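Local coordinates for protein tRNA (guanine(9)-N1)-methyltransferase (Schizosaccharomyces pombe, PDB 4JWH) that transfers a methyl group from S-adenosyl-L-methionine to N1 of guanosine 9 in cytoplasmic tRNA, leaving S-adenosyl-L-homocysteine, at residues Met116-Ile121 and Gly150-Thr155; Ile121-Gln126 and Ala213-Asn218; Cys125-Arg130 and Ile251-Gln256. One frame throughout, in Å; residues are numbered along the deposited sequence.

Interaction 1: Met116-Ile121 and Gly150-Thr155; sequences MNDKEI and GGRLKT
I121 and L153 mark the closest approach of the two backbones, I121 CA and L153 CA being 6.0 Å apart, where the early part of helix 118-137 meets the early part of helix 151-161. N117 sits at the N-cap of the first helix and forms a capping box with E120. E120 N donates to N117 OD1 at 3.0 Å, almost along the line of the amide C=O, and N117 N returns a bond to E120 OE1 at 2.9 Å on the anti side of the carboxylate. On the second helix the backbone N-H groups of R152 and L153 go to the two carboxylate oxygens of D113.

R152 spans the gap. Its CG lies anti to its own carbonyl carbon (chi1 -78°) and the chain bends at chi3, which carries the guanidinium to the loop just ahead of N117. R152 NH2 meets M116 O at 2.8 Å in a nearly straight bond (165°), in plane for both the guanidinium and the carbonyl. R152 NH1 adds a weak, bent bond to the same M116 O at 3.2 Å, so both terminal nitrogens grip one backbone oxygen. D118 OD2 stands at the guanidinium edge, 3.9 Å from R152 NH1, as a long salt bridge. I121 comes over one face: its CG1 is 3.8 Å from R152 NH1, offset toward the rim. The other branch, I121 CG2, rests 3.7 Å from R152 O and also touches the backbone of L153, whose side chain packs on L124 and C125.

The two helices follow neighbouring strands of the parallel sheet, 105-109 and 143-147; the contact therefore ties together successive units of the beta-alpha-beta layout of the SPOUT-type methyltransferase fold.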
loop_
_atom_site.group_PDB
_atom_site.type_symbol
_atom_site.label_atom_id
_atom_site.label_comp_id
_atom_site.label_asym_id
_atom_site.label_seq_id
_atom_site.Cartn_x
_atom_site.Cartn_y
_atom_site.Cartn_z
ATOM N N MET A 116 2.619 -5.452 16.365
ATOM C CA MET A 116 3.382 -6.528 15.735
ATOM C C MET A 116 4.553 -7.061 16.581
ATOM O O MET A 116 5.288 -6.277 17.183
ATOM C CB MET A 116 3.932 -6.032 14.387
ATOM C CG MET A 116 2.894 -5.949 13.275
ATOM S SD MET A 116 3.595 -5.205 11.777
ATOM C CE MET A 116 3.357 -3.458 12.197
ATOM N N ASN A 117 4.762 -8.377 16.584
ATOM C CA ASN A 117 6.007 -8.933 17.161
ATOM C C ASN A 117 7.189 -8.722 16.223
ATOM O O ASN A 117 7.056 -8.075 15.176
ATOM C CB ASN A 117 5.868 -10.421 17.572
ATOM C CG ASN A 117 5.711 -11.362 16.371
ATOM O OD1 ASN A 117 6.239 -11.100 15.296
ATOM N ND2 ASN A 117 4.973 -12.453 16.559
ATOM N N ASP A 118 8.348 -9.263 16.602
ATOM C CA ASP A 118 9.600 -9.021 15.889
ATOM C C ASP A 118 9.652 -9.616 14.495
ATOM O O ASP A 118 10.206 -8.995 13.592
ATOM C CB ASP A 118 10.815 -9.502 16.690
ATOM C CG ASP A 118 11.929 -8.493 16.682
ATOM O OD1 ASP A 118 13.001 -8.812 16.112
ATOM O OD2 ASP A 118 11.729 -7.365 17.233
ATOM N N LYS A 119 9.082 -10.807 14.327
ATOM C CA LYS A 119 9.061 -11.468 13.024
ATOM C C LYS A 119 8.178 -10.701 12.041
ATOM O O LYS A 119 8.518 -10.561 10.869
ATOM C CB LYS A 119 8.553 -12.911 13.141
ATOM N N GLU A 120 7.033 -10.245 12.548
ATOM C CA GLU A 120 6.056 -9.493 11.756
ATOM C C GLU A 120 6.636 -8.152 11.250
ATOM O O GLU A 120 6.455 -7.796 10.085
ATOM C CB GLU A 120 4.774 -9.314 12.560
ATOM C CG GLU A 120 4.038 -10.615 12.738
ATOM C CD GLU A 120 2.992 -10.597 13.814
ATOM O OE1 GLU A 120 3.039 -9.724 14.723
ATOM O OE2 GLU A 120 2.097 -11.471 13.743
ATOM N N ILE A 121 7.341 -7.434 12.126
ATOM C CA ILE A 121 8.097 -6.225 11.737
ATOM C C ILE A 121 9.123 -6.516 10.669
ATOM O O ILE A 121 9.223 -5.788 9.674
ATOM C CB ILE A 121 8.808 -5.567 12.936
ATOM C CG1 ILE A 121 7.771 -4.954 13.902
ATOM C CG2 ILE A 121 9.812 -4.473 12.454
ATOM C CD1 ILE A 121 7.263 -3.563 13.435
ATOM N N GLY A 150 8.565 5.238 11.794
ATOM C CA GLY A 150 9.464 5.324 12.935
ATOM C C GLY A 150 9.524 4.018 13.694
ATOM O O GLY A 150 9.185 2.943 13.151
ATOM N N GLY A 151 9.981 4.090 14.940
ATOM C CA GLY A 151 9.988 2.916 15.826
ATOM C C GLY A 151 10.778 1.745 15.249
ATOM O O GLY A 151 11.749 1.941 14.543
ATOM N N ARG A 152 10.320 0.535 15.544
ATOM C CA ARG A 152 11.046 -0.687 15.253
ATOM C C ARG A 152 11.099 -0.985 13.771
ATOM O O ARG A 152 12.045 -1.619 13.283
ATOM C CB ARG A 152 10.424 -1.858 16.014
ATOM C CG ARG A 152 10.798 -1.914 17.497
ATOM C CD ARG A 152 10.144 -3.139 18.119
ATOM N NE ARG A 152 8.700 -3.070 17.952
ATOM C CZ ARG A 152 7.900 -4.107 17.735
ATOM N NH1 ARG A 152 8.366 -5.342 17.623
ATOM N NH2 ARG A 152 6.612 -3.896 17.614
ATOM N N LEU A 153 10.089 -0.522 13.039
ATOM C CA LEU A 153 10.131 -0.608 11.566
ATOM C C LEU A 153 11.298 0.204 11.007
ATOM O O LEU A 153 12.090 -0.311 10.224
ATOM C CB LEU A 153 8.777 -0.189 10.937
ATOM C CG LEU A 153 8.654 -0.281 9.415
ATOM C CD1 LEU A 153 8.840 -1.746 8.899
ATOM C CD2 LEU A 153 7.302 0.316 8.910
ATOM N N LYS A 154 11.408 1.471 11.393
ATOM C CA LYS A 154 12.487 2.335 10.897
ATOM C C LYS A 154 13.881 1.800 11.304
ATOM O O LYS A 154 14.806 1.802 10.513
ATOM C CB LYS A 154 12.300 3.773 11.400
ATOM C CG LYS A 154 13.343 4.780 10.882
ATOM C CD LYS A 154 13.127 6.163 11.513
ATOM C CE LYS A 154 14.065 7.197 10.923
ATOM N NZ LYS A 154 15.486 6.702 11.067
ATOM N N THR A 155 14.024 1.368 12.541
ATOM C CA THR A 155 15.295 0.741 12.982
ATOM C C THR A 155 15.633 -0.482 12.107
ATOM O O THR A 155 16.685 -0.530 11.468
ATOM C CB THR A 155 15.177 0.347 14.440
ATOM O OG1 THR A 155 14.837 1.522 15.195
ATOM C CG2 THR A 155 16.480 -0.310 14.989
#

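Interaction 2: Ile121-Gln126 and Ala213-Asn218; sequences INSLCQ and AIVDKN. With SAH (S-adenosyl-L-homocysteine), chain C.
L124 holds its CG anti to the backbone N (chi1 180°), which sends both methyls toward the start of loop 213-218, while V215, with CG1 anti to its own N (chi1 172°), points CG2 back at the helix. L124 CD2 lies 3.5 Å from A213 O, and L124 CD1 lies over the A213-I214 peptide link, 4.0 Å from A213 CB. V215 CG2 settles against the helix, 3.7 Å from L124 N and 3.6 Å from S123 OG, with V215 CG1 also near that hydroxyl. The join is one of van der Waals contacts: apolar side chains meet one another, the backbone and a serine oxygen.

I214, between A213 and V215, points away from the helix and brings CG2 near SAH CB; beyond V215 the chain turns to the amino end of the ligand, where D216, the proton acceptor, accepts from SAH N through OD2 at 2.9 Å, and N218 OD1 takes the same amine at 2.6 Å; D216 OD2 also receives Y220 N. A213 and V215 rest on the helix; D216 and N218, further on, hold the amine of the bound product.

Helix 118-137 lies between this loop, which follows strand 208-212, and helix 151-161, where L153 packs on L124; A213 is joined by backbone hydrogen bonds to D109 at the end of the adjacent strand 105-109.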
loop_
_atom_site.group_PDB
_atom_site.type_symbol
_atom_site.label_atom_id
_atom_site.label_comp_id
_atom_site.label_asym_id
_atom_site.label_seq_id
_atom_site.Cartn_x
_atom_site.Cartn_y
_atom_site.Cartn_z
ATOM N N ILE A 121 7.341 -7.434 12.126
ATOM C CA ILE A 121 8.097 -6.225 11.737
ATOM C C ILE A 121 9.123 -6.516 10.669
ATOM O O ILE A 121 9.223 -5.788 9.674
ATOM C CB ILE A 121 8.808 -5.567 12.936
ATOM C CG1 ILE A 121 7.771 -4.954 13.902
ATOM C CG2 ILE A 121 9.812 -4.473 12.454
ATOM C CD1 ILE A 121 7.263 -3.563 13.435
ATOM N N ASN A 122 9.901 -7.578 10.876
ATOM C CA ASN A 122 10.871 -8.015 9.871
ATOM C C ASN A 122 10.207 -8.263 8.512
ATOM O O ASN A 122 10.679 -7.756 7.485
ATOM C CB ASN A 122 11.637 -9.266 10.336
ATOM C CG ASN A 122 12.484 -9.009 11.587
ATOM O OD1 ASN A 122 12.486 -7.911 12.156
ATOM N ND2 ASN A 122 13.192 -10.039 12.028
ATOM N N SER A 123 9.107 -9.014 8.519
ATOM C CA SER A 123 8.342 -9.232 7.290
ATOM C C SER A 123 7.823 -7.921 6.650
ATOM O O SER A 123 7.967 -7.713 5.442
ATOM C CB SER A 123 7.207 -10.224 7.533
ATOM O OG SER A 123 6.229 -10.088 6.511
ATOM N N LEU A 124 7.234 -7.041 7.459
ATOM C CA LEU A 124 6.749 -5.741 6.980
ATOM C C LEU A 124 7.877 -4.953 6.305
ATOM O O LEU A 124 7.736 -4.376 5.237
ATOM C CB LEU A 124 6.133 -4.946 8.146
ATOM C CG LEU A 124 5.599 -3.556 7.749
ATOM C CD1 LEU A 124 4.451 -3.694 6.699
ATOM C CD2 LEU A 124 5.135 -2.838 8.987
ATOM N N CYS A 125 9.043 -4.975 6.909
ATOM C CA CYS A 125 10.144 -4.234 6.349
ATOM C C CYS A 125 10.535 -4.725 4.922
ATOM O O CYS A 125 10.785 -3.935 4.012
ATOM C CB CYS A 125 11.303 -4.329 7.318
ATOM S SG CYS A 125 12.730 -3.532 6.690
ATOM N N GLN A 126 10.567 -6.048 4.745
ATOM C CA GLN A 126 10.752 -6.673 3.425
ATOM C C GLN A 126 9.636 -6.210 2.469
ATOM O O GLN A 126 9.876 -5.856 1.322
ATOM C CB GLN A 126 10.788 -8.207 3.597
ATOM C CG GLN A 126 10.512 -9.055 2.349
ATOM C CD GLN A 126 10.639 -10.555 2.630
ATOM O OE1 GLN A 126 9.636 -11.285 2.702
ATOM N NE2 GLN A 126 11.877 -11.017 2.803
ATOM N N ALA A 213 0.048 -0.637 6.926
ATOM C CA ALA A 213 1.367 -1.281 6.973
ATOM C C ALA A 213 1.402 -2.155 8.218
ATOM O O ALA A 213 1.866 -1.737 9.286
ATOM C CB ALA A 213 2.518 -0.257 6.968
ATOM N N ILE A 214 0.885 -3.369 8.064
ATOM C CA ILE A 214 0.821 -4.325 9.160
ATOM C C ILE A 214 0.806 -5.776 8.655
ATOM O O ILE A 214 0.158 -6.107 7.665
ATOM C CB ILE A 214 -0.411 -4.047 10.096
ATOM C CG1 ILE A 214 -0.362 -4.953 11.352
ATOM C CG2 ILE A 214 -1.742 -4.142 9.323
ATOM C CD1 ILE A 214 -1.412 -4.655 12.396
ATOM N N VAL A 215 1.560 -6.622 9.334
ATOM C CA VAL A 215 1.597 -8.048 9.090
ATOM C C VAL A 215 0.984 -8.736 10.307
ATOM O O VAL A 215 1.634 -8.877 11.347
ATOM C CB VAL A 215 3.059 -8.507 8.875
ATOM C CG1 VAL A 215 3.182 -10.043 8.808
ATOM C CG2 VAL A 215 3.604 -7.863 7.611
ATOM N N ASP A 216 -0.289 -9.092 10.192
ATOM C CA ASP A 216 -1.030 -9.625 11.332
ATOM C C ASP A 216 -1.702 -10.970 11.040
ATOM O O ASP A 216 -2.223 -11.595 11.953
ATOM C CB ASP A 216 -2.005 -8.540 11.851
ATOM C CG ASP A 216 -3.224 -8.353 10.964
ATOM O OD1 ASP A 216 -3.090 -8.498 9.739
ATOM O OD2 ASP A 216 -4.323 -8.047 11.485
ATOM N N LYS A 217 -1.694 -11.391 9.775
ATOM C CA LYS A 217 -2.405 -12.602 9.338
ATOM C C LYS A 217 -3.906 -12.353 9.490
ATOM O O LYS A 217 -4.686 -13.293 9.688
ATOM C CB LYS A 217 -2.051 -13.828 10.182
ATOM C CG LYS A 217 -0.707 -14.470 9.956
ATOM C CD LYS A 217 -0.757 -15.889 10.581
ATOM C CE LYS A 217 0.352 -16.801 10.066
ATOM N NZ LYS A 217 -0.038 -18.243 10.193
ATOM N N ASN A 218 -4.294 -11.077 9.416
ATOM C CA ASN A 218 -5.645 -10.632 9.702
ATOM C C ASN A 218 -6.243 -11.002 11.087
ATOM O O ASN A 218 -7.459 -11.054 11.237
ATOM C CB ASN A 218 -6.604 -11.025 8.573
ATOM C CG ASN A 218 -7.817 -10.124 8.517
ATOM O OD1 ASN A 218 -7.703 -8.901 8.683
ATOM N ND2 ASN A 218 -8.986 -10.714 8.289
HETATM N N SAH C . -6.388 -6.900 9.799
HETATM C CA SAH C . -5.578 -5.958 9.041
HETATM C CB SAH C . -4.666 -6.813 8.122
HETATM C CG SAH C . -4.529 -6.214 6.785
HETATM S SD SAH C . -3.471 -6.781 5.511
HETATM C C SAH C . -6.515 -4.886 8.501
HETATM O O SAH C . -6.401 -4.291 7.472
HETATM O OXT SAH C . -7.435 -4.530 9.175
HETATM C "C5'" SAH C . -2.568 -5.329 5.151
HETATM C "C4'" SAH C . -3.226 -4.273 4.269
HETATM O "O4'" SAH C . -3.415 -4.698 2.955
HETATM C "C3'" SAH C . -4.589 -3.733 4.719
HETATM O "O3'" SAH C . -4.485 -2.765 5.721
HETATM C "C2'" SAH C . -5.195 -3.213 3.462
HETATM O "O2'" SAH C . -4.756 -1.906 3.280
HETATM C "C1'" SAH C . -4.600 -4.156 2.450
HETATM N N9 SAH C . -5.538 -5.198 1.998
HETATM C C8 SAH C . -5.392 -6.485 2.141
HETATM N N7 SAH C . -6.353 -7.164 1.572
HETATM C C5 SAH C . -7.132 -6.294 1.008
HETATM C C6 SAH C . -8.365 -6.319 0.219
HETATM N N6 SAH C . -8.943 -7.457 -0.068
HETATM N N1 SAH C . -8.866 -5.176 -0.180
HETATM C C2 SAH C . -8.285 -4.025 0.106
HETATM N N3 SAH C . -7.193 -3.919 0.820
HETATM C C4 SAH C . -6.573 -4.995 1.287
#

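Interaction 3: Cys125-Arg130 and Ile251-Gln256; sequences CQQVTR and ILTVNQ. With SAH (S-adenosyl-L-homocysteine), chain C.
Q127 and N255 form the tight part of this contact, their CA atoms only 5.2 Å apart. The Q127 chain is extended beyond CG and runs across the start of helix 254-267, its amide plane turned 68° from that of N255. N255 OD1 presses on Q127 CG at 3.3 Å. At the far end, Q127 OE1 takes a weak, strongly bent bond from V254 N (3.1 Å) and lies 3.5 Å from T253 CB, so the oxygen of the buried Q127 rests against both the cap residue and V254 CB.

T253 and Q256 make a capping box here: Q256 N donates to T253 OG1 and T253 N to Q256 OE1, the latter at 3.1 Å on an oxygen lone pair. N255 CG lies between its backbone N and carbonyl carbon (chi1 66°), which folds OD1 back to accept T253 OG1 at 2.8 Å, the hydroxyl standing above the amide plane; N255 ND2 turns to E259. With an alanine in place of N255, T253 OG1 would probably lose this acceptor and E259 its amide partner, leaving a gap beside Q127 CG. Just ahead of the cap, L252 N donates to SAH N7 at 3.1 Å and the I251 side chain touches the sulfur, so the capped turn continues directly from the adenine-binding loop.

The loose side is R130. Exposed to solvent, it reaches the other segment mainly through its stem, R130 CB being 3.9 Å from N255 CB. R130 was modelled in two conformers, so the approach of its guanidinium to N255 ND2 is doubtful.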
loop_
_atom_site.group_PDB
_atom_site.type_symbol
_atom_site.label_atom_id
_atom_site.label_comp_id
_atom_site.label_asym_id
_atom_site.label_seq_id
_atom_site.Cartn_x
_atom_site.Cartn_y
_atom_site.Cartn_z
ATOM N N CYS A 125 9.043 -4.975 6.909
ATOM C CA CYS A 125 10.144 -4.234 6.349
ATOM C C CYS A 125 10.535 -4.725 4.922
ATOM O O CYS A 125 10.785 -3.935 4.012
ATOM C CB CYS A 125 11.303 -4.329 7.318
ATOM S SG CYS A 125 12.730 -3.532 6.690
ATOM N N GLN A 126 10.567 -6.048 4.745
ATOM C CA GLN A 126 10.752 -6.673 3.425
ATOM C C GLN A 126 9.636 -6.210 2.469
ATOM O O GLN A 126 9.876 -5.856 1.322
ATOM C CB GLN A 126 10.788 -8.207 3.597
ATOM C CG GLN A 126 10.512 -9.055 2.349
ATOM C CD GLN A 126 10.639 -10.555 2.630
ATOM O OE1 GLN A 126 9.636 -11.285 2.702
ATOM N NE2 GLN A 126 11.877 -11.017 2.803
ATOM N N GLN A 127 8.420 -6.163 2.979
ATOM C CA GLN A 127 7.270 -5.762 2.154
ATOM C C GLN A 127 7.314 -4.305 1.731
ATOM O O GLN A 127 6.949 -4.000 0.588
ATOM C CB GLN A 127 5.983 -6.070 2.881
ATOM C CG GLN A 127 5.757 -7.543 2.974
ATOM C CD GLN A 127 4.475 -7.912 3.646
ATOM O OE1 GLN A 127 3.480 -7.202 3.546
ATOM N NE2 GLN A 127 4.464 -9.065 4.295
ATOM N N VAL A 128 7.742 -3.416 2.637
ATOM C CA VAL A 128 7.916 -1.996 2.278
ATOM C C VAL A 128 8.949 -1.859 1.174
ATOM O O VAL A 128 8.755 -1.099 0.233
ATOM C CB VAL A 128 8.346 -1.111 3.490
ATOM C CG1 VAL A 128 8.839 0.280 3.036
ATOM C CG2 VAL A 128 7.176 -0.967 4.505
ATOM N N THR A 129 10.063 -2.578 1.315
ATOM C CA THR A 129 11.119 -2.591 0.284
ATOM C C THR A 129 10.579 -3.099 -1.070
ATOM O O THR A 129 10.875 -2.519 -2.118
ATOM C CB THR A 129 12.309 -3.456 0.750
ATOM O OG1 THR A 129 12.812 -2.945 1.993
ATOM C CG2 THR A 129 13.437 -3.497 -0.298
ATOM N N ARG A 130 9.764 -4.160 -1.043
ATOM C CA ARG A 130 9.168 -4.679 -2.281
ATOM C C ARG A 130 8.247 -3.644 -2.929
ATOM O O ARG A 130 8.184 -3.573 -4.151
ATOM C CB ARG A 130 8.458 -6.039 -2.083
ATOM C CG ARG A 130 9.372 -7.258 -2.369
ATOM C CD ARG A 130 8.617 -8.579 -2.566
ATOM N NE ARG A 130 8.782 -9.513 -1.449
ATOM C CZ ARG A 130 8.310 -10.760 -1.454
ATOM N NH1 ARG A 130 7.660 -11.219 -2.514
ATOM N NH2 ARG A 130 8.488 -11.553 -0.408
ATOM N N ILE A 251 -7.420 -11.678 2.188
ATOM C CA ILE A 251 -6.608 -10.600 2.746
ATOM C C ILE A 251 -5.156 -10.749 2.268
ATOM O O ILE A 251 -4.450 -11.720 2.580
ATOM C CB ILE A 251 -6.778 -10.455 4.285
ATOM C CG1 ILE A 251 -8.224 -10.074 4.630
ATOM C CG2 ILE A 251 -5.903 -9.333 4.833
ATOM C CD1 ILE A 251 -9.272 -11.191 4.507
ATOM N N LEU A 252 -4.732 -9.791 1.459
ATOM C CA LEU A 252 -3.428 -9.892 0.820
ATOM C C LEU A 252 -2.379 -9.148 1.651
ATOM O O LEU A 252 -2.732 -8.413 2.574
ATOM C CB LEU A 252 -3.512 -9.336 -0.598
ATOM C CG LEU A 252 -4.580 -9.934 -1.530
ATOM C CD1 LEU A 252 -4.617 -9.174 -2.834
ATOM C CD2 LEU A 252 -4.327 -11.408 -1.791
ATOM N N THR A 253 -1.106 -9.343 1.323
ATOM C CA THR A 253 -0.036 -8.684 2.052
ATOM C C THR A 253 0.076 -7.226 1.554
ATOM O O THR A 253 -0.461 -6.877 0.486
ATOM C CB THR A 253 1.326 -9.385 1.854
ATOM O OG1 THR A 253 1.761 -9.211 0.499
ATOM C CG2 THR A 253 1.261 -10.896 2.212
ATOM N N VAL A 254 0.776 -6.395 2.327
ATOM C CA VAL A 254 1.032 -5.002 1.935
ATOM C C VAL A 254 1.576 -4.931 0.500
ATOM O O VAL A 254 1.033 -4.215 -0.342
ATOM C CB VAL A 254 2.002 -4.309 2.910
ATOM C CG1 VAL A 254 2.387 -2.913 2.391
ATOM C CG2 VAL A 254 1.400 -4.248 4.337
ATOM N N ASN A 255 2.618 -5.710 0.207
ATOM C CA ASN A 255 3.234 -5.624 -1.122
ATOM C C ASN A 255 2.352 -6.223 -2.205
ATOM O O ASN A 255 2.398 -5.770 -3.330
ATOM C CB ASN A 255 4.633 -6.271 -1.193
ATOM C CG ASN A 255 4.580 -7.773 -0.999
ATOM O OD1 ASN A 255 4.373 -8.230 0.110
ATOM N ND2 ASN A 255 4.667 -8.541 -2.097
ATOM N N GLN A 256 1.574 -7.244 -1.891
ATOM C CA GLN A 256 0.657 -7.799 -2.908
ATOM C C GLN A 256 -0.374 -6.751 -3.343
ATOM O O GLN A 256 -0.683 -6.595 -4.531
ATOM C CB GLN A 256 -0.041 -9.068 -2.407
ATOM C CG GLN A 256 0.862 -10.310 -2.453
ATOM C CD GLN A 256 0.204 -11.528 -1.829
ATOM O OE1 GLN A 256 -0.541 -11.406 -0.856
ATOM N NE2 GLN A 256 0.478 -12.715 -2.390
HETATM N N SAH C . -6.388 -6.900 9.799
HETATM C CA SAH C . -5.578 -5.958 9.041
HETATM C CB SAH C . -4.666 -6.813 8.122
HETATM C CG SAH C . -4.529 -6.214 6.785
HETATM S SD SAH C . -3.471 -6.781 5.511
HETATM C C SAH C . -6.515 -4.886 8.501
HETATM O O SAH C . -6.401 -4.291 7.472
HETATM O OXT SAH C . -7.435 -4.530 9.175
HETATM C "C5'" SAH C . -2.568 -5.329 5.151
HETATM C "C4'" SAH C . -3.226 -4.273 4.269
HETATM O "O4'" SAH C . -3.415 -4.698 2.955
HETATM C "C3'" SAH C . -4.589 -3.733 4.719
HETATM O "O3'" SAH C . -4.485 -2.765 5.721
HETATM C "C2'" SAH C . -5.195 -3.213 3.462
HETATM O "O2'" SAH C . -4.756 -1.906 3.280
HETATM C "C1'" SAH C . -4.600 -4.156 2.450
HETATM N N9 SAH C . -5.538 -5.198 1.998
HETATM C C8 SAH C . -5.392 -6.485 2.141
HETATM N N7 SAH C . -6.353 -7.164 1.572
HETATM C C5 SAH C . -7.132 -6.294 1.008
HETATM C C6 SAH C . -8.365 -6.319 0.219
HETATM N N6 SAH C . -8.943 -7.457 -0.068
HETATM N N1 SAH C . -8.866 -5.176 -0.180
HETATM C C2 SAH C . -8.285 -4.025 0.106
HETATM N N3 SAH C . -7.193 -3.919 0.820
HETATM C C4 SAH C . -6.573 -4.995 1.287
#

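In the fold
All three contacts use helix 118-137 as a common partner, read from its N-terminal end onward: interaction 1, interaction 2, then interaction 3. Their second segments, 150-155, 213-218 and 251-256, come in the same order along the chain. The centres of interactions 1 and 2 are about 8 Å apart. Those of interactions 2 and 3 are about 7 Å apart, and those of interactions 1 and 3 about 14 Å. M116 CE touches both A213 and L124, linking the first two; V254 CG2 against L124 CD1, and V215 CG2 against Q127 NE2, link the last two. One helix thus backs both ligand-bearing loops, after strand 208-212 and before helix 254-267, while interaction 1 joins it to helix 151-161.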